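Local coordinates for putative hemin ABC transport system, membrane protein (Burkholderia cenocepacia J2315, PDB 5B57) that probably serves as the membrane-spanning subunit of an ABC importer that carries heme across the inner membrane, at residues 256-261 against 291-296. Sequence-based numbering, arbitrary orientation.
Sequences GVLLVR and LVAVAL
Leu258 and Leu259 close over the methyl of Ala293 in a small, wholly apolar helix-helix contact, where the C-terminal end of helix 242-260 runs nearly antiparallel to helix 283-305. Both helices are predicted to span the membrane in this FecCD-family permease. The axes of the two segments approach to 8.8 Å, with a signed crossing angle of -153°, and Leu258 CA lies 6.1 Å from Ala293 CA, a close approach that the short alanine side chain allows. Ala293 CB points at the other helix and is met from two directions. Leu258 reaches it with both its stem and one branch: CB lies 3.7 Å from Ala293 CB, and CD1 is equally near. With CG anti to the carbonyl carbon (chi1 -62°), the Leu258 side chain extends alongside the alanine. Leu259 leaves its helix at an angle and brings CD2 to 3.9 Å from Ala293 CB. Leu259 CD2 also lies 4.5 Å from Val294 CG2, a looser contact. Helix 94-128 packs beside the contact, with Ala124 touching Leu259 and Thr121 and Met125 touching Val294. One turn along helix 283-305, Leu296 continues the seam against Cys251 and Leu254 of helix 242-260. With only methyl and methylene groups meeting, and just 210 Å² buried, the contact between the two segments rests on van der Waals and hydrophobic packing alone.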
ATOM      1  N   GLY A 256      12.148 -23.988  10.969  1.00 31.78           N
ATOM      2  CA  GLY A 256      12.378 -24.334   9.582  1.00 31.63           C
ATOM      3  C   GLY A 256      11.465 -25.442   9.110  1.00 31.51           C
ATOM      4  O   GLY A 256      10.955 -25.402   7.990  1.00 31.91           O
ATOM      5  N   VAL A 257      11.228 -26.438   9.968  1.00 31.31           N
ATOM      6  CA  VAL A 257      10.384 -27.571   9.581  1.00 30.80           C
ATOM      7  C   VAL A 257       8.943 -27.113   9.379  1.00 31.17           C
ATOM      8  O   VAL A 257       8.302 -27.444   8.372  1.00 31.08           O
ATOM      9  CB  VAL A 257      10.491 -28.702  10.626  1.00 30.20           C
ATOM     10  CG1 VAL A 257       9.242 -29.562  10.618  1.00 30.08           C
ATOM     11  CG2 VAL A 257      11.712 -29.568  10.349  1.00 29.33           C
ATOM     12  N   LEU A 258       8.433 -26.302  10.314  1.00 31.30           N
ATOM     13  CA  LEU A 258       7.036 -25.869  10.259  1.00 31.22           C
ATOM     14  C   LEU A 258       6.730 -25.043   9.015  1.00 31.29           C
ATOM     15  O   LEU A 258       5.601 -25.076   8.505  1.00 30.59           O
ATOM     16  CB  LEU A 258       6.697 -25.055  11.498  1.00 31.15           C
ATOM     17  CG  LEU A 258       6.774 -25.699  12.864  1.00 30.29           C
ATOM     18  CD1 LEU A 258       6.433 -24.614  13.860  1.00 30.27           C
ATOM     19  CD2 LEU A 258       5.774 -26.833  12.918  1.00 30.33           C
ATOM     20  N   LEU A 259       7.704 -24.270   8.523  1.00 31.62           N
ATOM     21  CA  LEU A 259       7.486 -23.506   7.297  1.00 31.70           C
ATOM     22  C   LEU A 259       7.391 -24.430   6.086  1.00 33.42           C
ATOM     23  O   LEU A 259       6.431 -24.349   5.314  1.00 34.85           O
ATOM     24  CB  LEU A 259       8.594 -22.468   7.100  1.00 31.56           C
ATOM     25  CG  LEU A 259       8.631 -21.300   8.119  1.00 30.84           C
ATOM     26  CD1 LEU A 259       9.744 -20.291   7.807  1.00 29.02           C
ATOM     27  CD2 LEU A 259       7.268 -20.628   8.223  1.00 30.09           C
ATOM     28  N   VAL A 260       8.368 -25.340   5.931  1.00 35.10           N
ATOM     29  CA  VAL A 260       8.360 -26.336   4.860  1.00 36.48           C
ATOM     30  C   VAL A 260       7.021 -27.073   4.798  1.00 40.05           C
ATOM     31  O   VAL A 260       6.495 -27.351   3.712  1.00 41.15           O
ATOM     32  CB  VAL A 260       9.511 -27.343   5.032  1.00 35.02           C
ATOM     33  CG1 VAL A 260       9.443 -28.382   3.938  1.00 34.87           C
ATOM     34  CG2 VAL A 260      10.874 -26.649   5.038  1.00 34.81           C
ATOM     35  N   ARG A 261       6.457 -27.419   5.957  1.00 61.97           N
ATOM     36  CA  ARG A 261       5.157 -28.082   5.968  1.00 64.00           C
ATOM     37  C   ARG A 261       4.030 -27.185   5.472  1.00 58.54           C
ATOM     38  O   ARG A 261       2.875 -27.617   5.520  1.00 58.05           O
ATOM     39  CB  ARG A 261       4.833 -28.592   7.375  1.00 72.19           C
ATOM     40  CG  ARG A 261       5.382 -29.998   7.732  1.00 82.30           C
ATOM     41  CD  ARG A 261       6.906 -30.194   7.481  1.00 88.92           C
ATOM     42  NE  ARG A 261       7.337 -31.584   7.701  1.00 99.94           N
ATOM     43  CZ  ARG A 261       8.527 -32.089   7.358  1.00106.51           C
ATOM     44  NH1 ARG A 261       9.440 -31.332   6.763  1.00106.67           N
ATOM     45  NH2 ARG A 261       8.807 -33.367   7.605  1.00111.09           N
ATOM     46  N   LEU A 291       3.446 -17.378  11.551  1.00 20.36           N
ATOM     47  CA  LEU A 291       3.881 -16.424  12.580  1.00 20.27           C
ATOM     48  C   LEU A 291       4.547 -17.118  13.776  1.00 22.15           C
ATOM     49  O   LEU A 291       5.647 -16.737  14.201  1.00 22.28           O
ATOM     50  CB  LEU A 291       2.693 -15.595  13.037  1.00 18.68           C
ATOM     51  CG  LEU A 291       2.250 -14.735  11.868  1.00 15.19           C
ATOM     52  CD1 LEU A 291       1.113 -13.857  12.310  1.00 15.30           C
ATOM     53  CD2 LEU A 291       3.451 -13.921  11.375  1.00 14.90           C
ATOM     54  N   VAL A 292       3.893 -18.133  14.342  1.00 22.43           N
ATOM     55  CA  VAL A 292       4.542 -18.859  15.425  1.00 22.54           C
ATOM     56  C   VAL A 292       5.829 -19.524  14.934  1.00 23.52           C
ATOM     57  O   VAL A 292       6.823 -19.565  15.666  1.00 25.21           O
ATOM     58  CB  VAL A 292       3.569 -19.863  16.083  1.00 22.71           C
ATOM     59  CG1 VAL A 292       3.027 -20.756  15.090  1.00 25.64           C
ATOM     60  CG2 VAL A 292       4.278 -20.735  17.036  1.00 23.43           C
ATOM     61  N   ALA A 293       5.883 -19.984  13.681  1.00 23.39           N
ATOM     62  CA  ALA A 293       7.153 -20.571  13.241  1.00 24.18           C
ATOM     63  C   ALA A 293       8.215 -19.497  13.018  1.00 24.04           C
ATOM     64  O   ALA A 293       9.374 -19.683  13.408  1.00 22.46           O
ATOM     65  CB  ALA A 293       6.973 -21.420  11.986  1.00 23.35           C
ATOM     66  N   VAL A 294       7.845 -18.364  12.409  1.00 24.62           N
ATOM     67  CA  VAL A 294       8.804 -17.266  12.265  1.00 26.83           C
ATOM     68  C   VAL A 294       9.245 -16.745  13.626  1.00 27.55           C
ATOM     69  O   VAL A 294      10.432 -16.462  13.838  1.00 27.26           O
ATOM     70  CB  VAL A 294       8.212 -16.134  11.408  1.00 26.40           C
ATOM     71  CG1 VAL A 294       9.058 -14.876  11.538  1.00 15.11           C
ATOM     72  CG2 VAL A 294       8.104 -16.590   9.971  1.00 15.30           C
ATOM     73  N   ALA A 295       8.298 -16.599  14.566  1.00 26.28           N
ATOM     74  CA  ALA A 295       8.634 -16.018  15.867  1.00 24.41           C
ATOM     75  C   ALA A 295       9.632 -16.894  16.606  1.00 24.56           C
ATOM     76  O   ALA A 295      10.561 -16.398  17.251  1.00 24.26           O
ATOM     77  CB  ALA A 295       7.366 -15.824  16.686  1.00 24.07           C
ATOM     78  N   LEU A 296       9.483 -18.208  16.453  1.00 25.42           N
ATOM     79  CA  LEU A 296      10.338 -19.182  17.114  1.00 24.53           C
ATOM     80  C   LEU A 296      11.756 -19.194  16.539  1.00 23.96           C
ATOM     81  O   LEU A 296      12.724 -19.265  17.309  1.00 25.31           O
ATOM     82  CB  LEU A 296       9.674 -20.551  17.005  1.00 25.86           C
ATOM     83  CG  LEU A 296      10.486 -21.705  17.540  1.00 28.90           C
ATOM     84  CD1 LEU A 296      10.695 -21.487  19.022  1.00 30.38           C
ATOM     85  CD2 LEU A 296       9.780 -23.016  17.263  1.00 29.43           C
TER